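PDB 1POI: glutaconate CoA-transferase subunit A from Acidaminococcus fermentans, which catalyses the transfer of the CoA moiety from acetyl-CoA to (R)-2-hydroxyglutarate and related acids such as glutaconate. Local coordinates for residues Gln102-Met107 with Leu119-Met124; Thr47-Ala52 with Tyr106-Ala111; Asp131-Ser136 with Asp149-Ile154. All blocks are in the same frame, centred on the assembly; numbering follows the deposited sequence.

Interaction 1. Residues Gln102-Met107 with Leu119-Met124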
loop_
_atom_site.group_PDB
_atom_site.type_symbol
_atom_site.label_atom_id
_atom_site.label_comp_id
_atom_site.label_asym_id
_atom_site.label_seq_id
_atom_site.Cartn_x
_atom_site.Cartn_y
_atom_site.Cartn_z
ATOM N N GLN A 102 0.066 17.006 33.037
ATOM C CA GLN A 102 -0.403 16.162 31.939
ATOM C C GLN A 102 0.362 14.845 31.819
ATOM O O GLN A 102 -0.201 13.799 31.471
ATOM C CB GLN A 102 -0.298 16.934 30.636
ATOM C CG GLN A 102 -0.855 16.228 29.436
ATOM C CD GLN A 102 -0.896 17.148 28.241
ATOM O OE1 GLN A 102 -1.689 18.082 28.192
ATOM N NE2 GLN A 102 -0.043 16.882 27.262
ATOM N N ASP A 103 1.647 14.902 32.125
ATOM C CA ASP A 103 2.518 13.735 32.051
ATOM C C ASP A 103 1.954 12.648 32.948
ATOM O O ASP A 103 1.705 11.518 32.503
ATOM C CB ASP A 103 3.915 14.149 32.495
ATOM C CG ASP A 103 4.351 15.452 31.851
ATOM O OD1 ASP A 103 4.103 15.607 30.630
ATOM O OD2 ASP A 103 4.896 16.327 32.556
ATOM N N VAL A 104 1.640 13.040 34.181
ATOM C CA VAL A 104 1.079 12.123 35.163
ATOM C C VAL A 104 -0.252 11.547 34.687
ATOM O O VAL A 104 -0.479 10.356 34.836
ATOM C CB VAL A 104 0.937 12.800 36.531
ATOM C CG1 VAL A 104 0.137 11.942 37.495
ATOM C CG2 VAL A 104 2.292 13.060 37.100
ATOM N N ILE A 105 -1.111 12.364 34.086
ATOM C CA ILE A 105 -2.388 11.873 33.591
ATOM C C ILE A 105 -2.224 10.787 32.517
ATOM O O ILE A 105 -2.888 9.755 32.553
ATOM C CB ILE A 105 -3.240 13.017 33.022
ATOM C CG1 ILE A 105 -3.655 13.976 34.141
ATOM C CG2 ILE A 105 -4.484 12.449 32.288
ATOM C CD1 ILE A 105 -4.923 13.585 34.846
ATOM N N TYR A 106 -1.377 11.032 31.525
ATOM C CA TYR A 106 -1.181 10.030 30.480
ATOM C C TYR A 106 -0.516 8.798 31.092
ATOM O O TYR A 106 -0.796 7.679 30.684
ATOM C CB TYR A 106 -0.432 10.624 29.271
ATOM C CG TYR A 106 -1.383 11.327 28.330
ATOM C CD1 TYR A 106 -2.098 10.603 27.391
ATOM C CD2 TYR A 106 -1.683 12.684 28.484
ATOM C CE1 TYR A 106 -3.102 11.197 26.642
ATOM C CE2 TYR A 106 -2.684 13.301 27.739
ATOM C CZ TYR A 106 -3.398 12.551 26.824
ATOM O OH TYR A 106 -4.450 13.115 26.123
ATOM N N MET A 107 0.318 8.997 32.108
ATOM C CA MET A 107 0.926 7.864 32.801
ATOM C C MET A 107 -0.184 7.072 33.525
ATOM O O MET A 107 -0.382 5.884 33.255
ATOM C CB MET A 107 1.986 8.316 33.822
ATOM C CG MET A 107 3.196 8.999 33.213
ATOM S SD MET A 107 4.596 7.977 32.686
ATOM C CE MET A 107 3.817 6.470 32.127
ATOM N N LEU A 119 1.167 4.239 40.752
ATOM C CA LEU A 119 2.179 4.844 39.913
ATOM C C LEU A 119 3.204 5.719 40.618
ATOM O O LEU A 119 2.855 6.782 41.133
ATOM C CB LEU A 119 1.471 5.641 38.811
ATOM C CG LEU A 119 2.280 6.548 37.884
ATOM C CD1 LEU A 119 3.086 5.714 36.873
ATOM C CD2 LEU A 119 1.303 7.462 37.193
ATOM N N PRO A 120 4.474 5.276 40.684
ATOM C CA PRO A 120 5.484 6.113 41.346
ATOM C C PRO A 120 6.199 6.972 40.273
ATOM O O PRO A 120 6.661 6.457 39.245
ATOM C CB PRO A 120 6.426 5.084 41.986
ATOM C CG PRO A 120 6.461 3.941 40.948
ATOM C CD PRO A 120 5.023 3.948 40.318
ATOM N N VAL A 121 6.225 8.282 40.468
ATOM C CA VAL A 121 6.873 9.149 39.508
ATOM C C VAL A 121 7.727 10.149 40.225
ATOM O O VAL A 121 7.442 10.526 41.352
ATOM C CB VAL A 121 5.856 9.958 38.628
ATOM C CG1 VAL A 121 5.052 9.030 37.736
ATOM C CG2 VAL A 121 4.946 10.813 39.478
ATOM N N THR A 122 8.790 10.585 39.573
ATOM C CA THR A 122 9.644 11.603 40.157
ATOM C C THR A 122 9.215 12.977 39.564
ATOM O O THR A 122 10.052 13.842 39.292
ATOM C CB THR A 122 11.104 11.288 39.840
ATOM O OG1 THR A 122 11.159 10.321 38.777
ATOM C CG2 THR A 122 11.801 10.745 41.064
ATOM N N LEU A 123 7.903 13.185 39.426
ATOM C CA LEU A 123 7.359 14.407 38.832
ATOM C C LEU A 123 6.357 15.067 39.754
ATOM O O LEU A 123 5.778 14.409 40.605
ATOM C CB LEU A 123 6.655 14.076 37.497
ATOM C CG LEU A 123 7.467 13.540 36.309
ATOM C CD1 LEU A 123 6.558 13.002 35.240
ATOM C CD2 LEU A 123 8.371 14.628 35.761
ATOM N N MET A 124 6.125 16.358 39.530
ATOM C CA MET A 124 5.178 17.170 40.298
ATOM C C MET A 124 5.679 17.694 41.635
ATOM O O MET A 124 5.065 18.597 42.202
ATOM C CB MET A 124 3.844 16.450 40.486
ATOM C CG MET A 124 3.130 16.123 39.197
ATOM S SD MET A 124 1.498 15.359 39.424
ATOM C CE MET A 124 1.504 15.118 41.153
#
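Met107 N donates to Asp103 O at 2.9 Å, one turn apart in helix 102-114, and the two residues bound by it both turn a CB towards the chain segment Leu119-Met124. What follows across the interface is an illustration of how a helix can meet a strand and the loop after it mainly through apolar side chains. Val104 does most of the work. Its chi1 of 170° sets CG1 anti to the backbone N and leaves CG2 beside that N, and it is this second methyl that reaches over the gap. Met124 SD lies 3.4 Å from Val104 CG2, the two side chains crossing at about a right angle, while Val121 CG2 meets the same Val104 CG2 methyl to methyl at 4.2 Å. One helical turn beyond Val104, Met107 takes the CD2 branch of Leu119 against its CB at 3.5 Å, and the same methyl also nears the carbonyl of Val104. At the other end Leu123 CD1 rests 4.0 Å from Asp103 CB, so the aspartate contributes its methylene to this seam. Leu119 and Val121 pair through their backbones with Val167 and Val165, and Met107 and Leu119 also pack on Leu114 and Leu116 of the second subunit, another copy of this protein. The axes of helix segment 102-107 and strand 119-121 run roughly antiparallel, at 151°, and come within 10.3 Å. The arrangement is a helix folded back against the next strand in sequence, here a helix of the open alpha/beta CoA-transferase fold meeting the edge of a small antiparallel sheet.

Interaction 2. Residues Thr47-Ala52 with Tyr106-Ala111; sequences TGLGGA and YMMWHA
Trp109 (chi1 -89°) and Tyr106 (chi1 -84°) both carry CG anti to the carbonyl carbon, and these matching torsions send the two rings from one flank of the helix to the backbone of Leu49-Ala52. The rings meet each other on the way, Trp109 CZ3 standing over one face of Tyr106 near its rim. Leu49 lies over the indole: CD1 sits 4.2 Å from the centroid of the Trp109 five-membered ring, almost on its normal, a CH-pi contact, while Leu49 CB is 3.8 Å from Trp109 CZ2. The same Leu49 CD1 reaches Met108 CE at 3.6 Å. Two glycines follow, and for the second, Gly51, the geometry gives a reason. Gly51 CA is 3.8 Å from Trp109 CZ3, and a CB placed on it would clash with that carbon; its phi is positive as well. One hydrogen bond between the segments closes this end: Ala52 N donates to Tyr106 OH at 3.1 Å and a nearly straight 165°, arriving at the ring edge near its plane, and the buried hydroxyl is also hydrogen-bonded to Gln196. A serine in place of Trp109 would take away the surface beneath Leu49 and beside Gly51, and would probably leave a gap between helix and strand end in which Leu49 could turn. Around this core, Leu49 also packs on Ile70 of strand 66-71, whereas Trp109 extends to Ala21 of strand 19-22 and Ile200 of helix 197-203, so helix 102-114 lies against the parallel sheet beside a second helix.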
loop_
_atom_site.group_PDB
_atom_site.type_symbol
_atom_site.label_atom_id
_atom_site.label_comp_id
_atom_site.label_asym_id
_atom_site.label_seq_id
_atom_site.Cartn_x
_atom_site.Cartn_y
_atom_site.Cartn_z
ATOM N N THR A 47 -17.362 11.328 36.364
ATOM C CA THR A 47 -16.053 11.746 36.862
ATOM C C THR A 47 -15.135 11.257 35.740
ATOM O O THR A 47 -15.539 10.416 34.909
ATOM C CB THR A 47 -15.688 11.074 38.264
ATOM O OG1 THR A 47 -16.369 11.742 39.329
ATOM C CG2 THR A 47 -14.226 11.171 38.584
ATOM N N GLY A 48 -13.931 11.811 35.670
ATOM C CA GLY A 48 -12.997 11.363 34.670
ATOM C C GLY A 48 -11.744 12.187 34.638
ATOM O O GLY A 48 -11.641 13.234 35.297
ATOM N N LEU A 49 -10.743 11.670 33.938
ATOM C CA LEU A 49 -9.505 12.416 33.767
ATOM C C LEU A 49 -9.688 13.089 32.405
ATOM O O LEU A 49 -10.160 12.468 31.435
ATOM C CB LEU A 49 -8.275 11.509 33.720
ATOM C CG LEU A 49 -8.023 10.260 34.574
ATOM C CD1 LEU A 49 -6.532 10.108 34.669
ATOM C CD2 LEU A 49 -8.611 10.352 35.954
ATOM N N GLY A 50 -9.366 14.371 32.335
ATOM C CA GLY A 50 -9.509 15.078 31.080
ATOM C C GLY A 50 -8.488 14.707 30.020
ATOM O O GLY A 50 -8.858 14.380 28.893
ATOM N N GLY A 51 -7.218 14.658 30.407
ATOM C CA GLY A 51 -6.160 14.381 29.452
ATOM C C GLY A 51 -6.010 15.697 28.724
ATOM O O GLY A 51 -6.223 16.746 29.337
ATOM N N ALA A 52 -5.635 15.671 27.451
ATOM C CA ALA A 52 -5.533 16.908 26.669
ATOM C C ALA A 52 -6.960 17.123 26.176
ATOM O O ALA A 52 -7.338 16.684 25.082
ATOM C CB ALA A 52 -4.591 16.734 25.520
ATOM N N TYR A 106 -1.377 11.032 31.525
ATOM C CA TYR A 106 -1.181 10.030 30.480
ATOM C C TYR A 106 -0.516 8.798 31.092
ATOM O O TYR A 106 -0.796 7.679 30.684
ATOM C CB TYR A 106 -0.432 10.624 29.271
ATOM C CG TYR A 106 -1.383 11.327 28.330
ATOM C CD1 TYR A 106 -2.098 10.603 27.391
ATOM C CD2 TYR A 106 -1.683 12.684 28.484
ATOM C CE1 TYR A 106 -3.102 11.197 26.642
ATOM C CE2 TYR A 106 -2.684 13.301 27.739
ATOM C CZ TYR A 106 -3.398 12.551 26.824
ATOM O OH TYR A 106 -4.450 13.115 26.123
ATOM N N MET A 107 0.318 8.997 32.108
ATOM C CA MET A 107 0.926 7.864 32.801
ATOM C C MET A 107 -0.184 7.072 33.525
ATOM O O MET A 107 -0.382 5.884 33.255
ATOM C CB MET A 107 1.986 8.316 33.822
ATOM C CG MET A 107 3.196 8.999 33.213
ATOM S SD MET A 107 4.596 7.977 32.686
ATOM C CE MET A 107 3.817 6.470 32.127
ATOM N N MET A 108 -0.929 7.744 34.401
ATOM C CA MET A 108 -2.018 7.125 35.151
ATOM C C MET A 108 -2.845 6.180 34.302
ATOM O O MET A 108 -3.101 5.045 34.687
ATOM C CB MET A 108 -2.909 8.195 35.781
ATOM C CG MET A 108 -2.195 8.975 36.887
ATOM S SD MET A 108 -3.136 10.332 37.578
ATOM C CE MET A 108 -4.701 9.622 37.751
ATOM N N TRP A 109 -3.243 6.639 33.133
ATOM C CA TRP A 109 -4.020 5.813 32.238
ATOM C C TRP A 109 -3.138 4.664 31.771
ATOM O O TRP A 109 -3.585 3.522 31.685
ATOM C CB TRP A 109 -4.478 6.628 31.026
ATOM C CG TRP A 109 -5.786 7.347 31.165
ATOM C CD1 TRP A 109 -6.897 6.894 31.804
ATOM C CD2 TRP A 109 -6.170 8.578 30.519
ATOM N NE1 TRP A 109 -7.954 7.748 31.581
ATOM C CE2 TRP A 109 -7.533 8.790 30.796
ATOM C CE3 TRP A 109 -5.492 9.512 29.727
ATOM C CZ2 TRP A 109 -8.238 9.900 30.307
ATOM C CZ3 TRP A 109 -6.198 10.617 29.242
ATOM C CH2 TRP A 109 -7.552 10.797 29.534
ATOM N N HIS A 110 -1.872 4.944 31.479
ATOM C CA HIS A 110 -1.002 3.879 31.006
ATOM C C HIS A 110 -0.804 2.787 32.065
ATOM O O HIS A 110 -1.009 1.595 31.778
ATOM C CB HIS A 110 0.327 4.429 30.466
ATOM C CG HIS A 110 1.121 3.421 29.695
ATOM N ND1 HIS A 110 2.464 3.206 29.916
ATOM C CD2 HIS A 110 0.749 2.522 28.754
ATOM C CE1 HIS A 110 2.885 2.221 29.147
ATOM N NE2 HIS A 110 1.863 1.787 28.430
ATOM N N ALA A 111 -0.440 3.187 33.279
ATOM C CA ALA A 111 -0.276 2.263 34.392
ATOM C C ALA A 111 -1.547 1.441 34.593
ATOM O O ALA A 111 -1.482 0.281 34.992
ATOM C CB ALA A 111 0.027 3.003 35.631
#

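Interaction 3. Residues Asp131-Ser136 with Asp149-Ile154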
loop_
_atom_site.group_PDB
_atom_site.type_symbol
_atom_site.label_atom_id
_atom_site.label_comp_id
_atom_site.label_asym_id
_atom_site.label_seq_id
_atom_site.Cartn_x
_atom_site.Cartn_y
_atom_site.Cartn_z
ATOM N N ASP A 131 1.912 20.906 46.435
ATOM C CA ASP A 131 1.614 21.794 47.538
ATOM C C ASP A 131 0.144 22.188 47.622
ATOM O O ASP A 131 -0.235 22.840 48.585
ATOM C CB ASP A 131 2.458 23.068 47.452
ATOM C CG ASP A 131 3.932 22.810 47.656
ATOM O OD1 ASP A 131 4.417 21.719 47.270
ATOM O OD2 ASP A 131 4.607 23.711 48.204
ATOM N N GLU A 132 -0.666 21.846 46.621
ATOM C CA GLU A 132 -2.087 22.211 46.623
ATOM C C GLU A 132 -3.001 21.100 46.107
ATOM O O GLU A 132 -2.789 20.583 45.008
ATOM C CB GLU A 132 -2.348 23.443 45.736
ATOM C CG GLU A 132 -1.680 24.752 46.136
ATOM C CD GLU A 132 -2.199 25.355 47.445
ATOM O OE1 GLU A 132 -3.429 25.538 47.615
ATOM O OE2 GLU A 132 -1.356 25.683 48.307
ATOM N N TRP A 133 -4.031 20.748 46.882
ATOM C CA TRP A 133 -5.007 19.744 46.443
ATOM C C TRP A 133 -6.230 20.495 45.943
ATOM O O TRP A 133 -6.707 21.436 46.581
ATOM C CB TRP A 133 -5.446 18.830 47.577
ATOM C CG TRP A 133 -4.422 17.866 48.034
ATOM C CD1 TRP A 133 -3.076 18.063 48.104
ATOM C CD2 TRP A 133 -4.668 16.558 48.566
ATOM N NE1 TRP A 133 -2.468 16.959 48.656
ATOM C CE2 TRP A 133 -3.426 16.021 48.949
ATOM C CE3 TRP A 133 -5.826 15.790 48.759
ATOM C CZ2 TRP A 133 -3.305 14.754 49.520
ATOM C CZ3 TRP A 133 -5.706 14.532 49.327
ATOM C CH2 TRP A 133 -4.458 14.029 49.698
ATOM N N GLY A 134 -6.730 20.083 44.796
ATOM C CA GLY A 134 -7.903 20.726 44.232
ATOM C C GLY A 134 -9.097 20.227 45.008
ATOM O O GLY A 134 -9.932 21.001 45.452
ATOM N N ILE A 135 -9.175 18.907 45.135
ATOM C CA ILE A 135 -10.230 18.240 45.886
ATOM C C ILE A 135 -9.557 17.834 47.186
ATOM O O ILE A 135 -8.585 17.087 47.181
ATOM C CB ILE A 135 -10.719 16.988 45.153
ATOM C CG1 ILE A 135 -10.815 17.296 43.654
ATOM C CG2 ILE A 135 -12.062 16.548 45.743
ATOM C CD1 ILE A 135 -11.301 16.160 42.784
ATOM N N SER A 136 -9.980 18.441 48.280
ATOM C CA SER A 136 -9.407 18.148 49.583
ATOM C C SER A 136 -9.676 16.702 50.050
ATOM O O SER A 136 -10.601 16.021 49.573
ATOM C CB SER A 136 -9.970 19.121 50.605
ATOM O OG SER A 136 -11.380 18.961 50.696
ATOM N N ASP A 149 -6.879 10.097 48.468
ATOM C CA ASP A 149 -5.620 10.849 48.420
ATOM C C ASP A 149 -5.203 11.210 47.002
ATOM O O ASP A 149 -5.256 10.366 46.099
ATOM C CB ASP A 149 -4.488 10.061 49.061
ATOM C CG ASP A 149 -4.641 9.954 50.544
ATOM O OD1 ASP A 149 -4.278 10.911 51.268
ATOM O OD2 ASP A 149 -5.133 8.905 50.992
ATOM N N LYS A 150 -4.858 12.480 46.804
ATOM C CA LYS A 150 -4.395 12.943 45.511
ATOM C C LYS A 150 -3.067 12.198 45.222
ATOM O O LYS A 150 -2.901 11.584 44.165
ATOM C CB LYS A 150 -4.167 14.457 45.551
ATOM C CG LYS A 150 -3.628 15.026 44.254
ATOM C CD LYS A 150 -3.388 16.512 44.343
ATOM C CE LYS A 150 -2.936 17.021 42.989
ATOM N NZ LYS A 150 -3.078 18.473 42.852
ATOM N N PHE A 151 -2.156 12.206 46.191
ATOM C CA PHE A 151 -0.875 11.521 46.044
ATOM C C PHE A 151 -0.327 11.196 47.436
ATOM O O PHE A 151 -0.921 11.576 48.453
ATOM C CB PHE A 151 0.124 12.419 45.281
ATOM C CG PHE A 151 0.696 13.541 46.102
ATOM C CD1 PHE A 151 -0.010 14.718 46.278
ATOM C CD2 PHE A 151 1.911 13.392 46.743
ATOM C CE1 PHE A 151 0.487 15.740 47.098
ATOM C CE2 PHE A 151 2.420 14.401 47.567
ATOM C CZ PHE A 151 1.711 15.572 47.748
ATOM N N LYS A 152 0.822 10.532 47.478
ATOM C CA LYS A 152 1.474 10.184 48.740
ATOM C C LYS A 152 2.977 10.133 48.494
ATOM O O LYS A 152 3.420 9.521 47.525
ATOM C CB LYS A 152 0.980 8.817 49.211
ATOM C CG LYS A 152 0.209 8.836 50.508
ATOM C CD LYS A 152 -0.778 7.679 50.578
ATOM C CE LYS A 152 -1.238 7.411 52.008
ATOM N NZ LYS A 152 -1.816 8.619 52.686
ATOM N N TYR A 153 3.746 10.869 49.283
ATOM C CA TYR A 153 5.203 10.854 49.136
ATOM C C TYR A 153 5.714 9.576 49.770
ATOM O O TYR A 153 5.404 9.282 50.923
ATOM C CB TYR A 153 5.852 12.036 49.860
ATOM C CG TYR A 153 5.801 13.339 49.114
ATOM C CD1 TYR A 153 6.213 13.418 47.786
ATOM C CD2 TYR A 153 5.367 14.499 49.743
ATOM C CE1 TYR A 153 6.194 14.626 47.106
ATOM C CE2 TYR A 153 5.344 15.710 49.072
ATOM C CZ TYR A 153 5.761 15.767 47.751
ATOM O OH TYR A 153 5.746 16.966 47.080
ATOM N N ILE A 154 6.521 8.822 49.045
ATOM C CA ILE A 154 7.023 7.578 49.593
ATOM C C ILE A 154 8.498 7.496 49.323
ATOM O O ILE A 154 8.977 8.124 48.396
ATOM C CB ILE A 154 6.322 6.364 48.949
ATOM C CG1 ILE A 154 6.676 6.265 47.461
ATOM C CG2 ILE A 154 4.811 6.471 49.149
ATOM C CD1 ILE A 154 6.273 4.946 46.802
#
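Trp133 and Lys150 tie the loop between helices 128-131 and 137-141 to the lead-in of strand 152-156, an outer strand of the small three-stranded antiparallel sheet in this alpha/beta CoA-transferase fold. The polar part is carried by the lysine. Its side chain is fully extended beyond CG, which takes NZ far enough to bond Glu132 O at 3.0 Å, in the carbonyl plane with a C=O...N angle of 155°. That ammonium has further partners in a salt bridge to Glu98 and a hydrogen bond to Asp99 O, and it makes a cation-pi contact with Tyr100; the Glu98 carboxylate in turn takes the backbone N-H groups of Gly134 and Ile135. A buried charge is thus surrounded by acceptors, which probably favours its protonated form. The second kind of contact is CH-pi. The lysine chain slides along the indole in the opposite direction, with CB 3.7 Å from the centroid of the Trp133 six-membered ring and close to its normal, and Lys150 N lies over the same ring. Aromatic packing comes third: Phe151, its CG held between backbone N and carbonyl carbon, meets the Trp133 five-membered ring obliquely, centroids 5.7 Å apart and planes at 53°, Phe151 CE1 lying 3.6 Å from Trp133 NE1. Phe151 also sets CE2 over the centre of the Tyr153 ring. Last, Asp149 comes to the far rim of the indole, its carboxylate turned 79° from the ring plane, and places OD1 at the edge, in plane, 3.5 Å from Trp133 CH2.

Overall arrangement
Interactions 1 and 2, with centres about 10 Å apart, use different flanks of helix 102-114 and share Tyr106 and Met107; Ile105, on the side of the helix turned away from 119-124, packs on Leu49 and Gly51. Interaction 2 docks the helix on the parallel sheet, and interaction 1 joins it to the small antiparallel one. Interaction 3, centred about 13 Å from interaction 1 and 16 Å from interaction 2, touches neither but shares that small sheet with interaction 1. Along the chain, interaction 2 ends where interaction 1 begins, and interaction 3 follows. All three touch the second subunit, while the centres of 2, 1 and 3 lie about 10, 19 and 24 Å from the chain's centre, running outward.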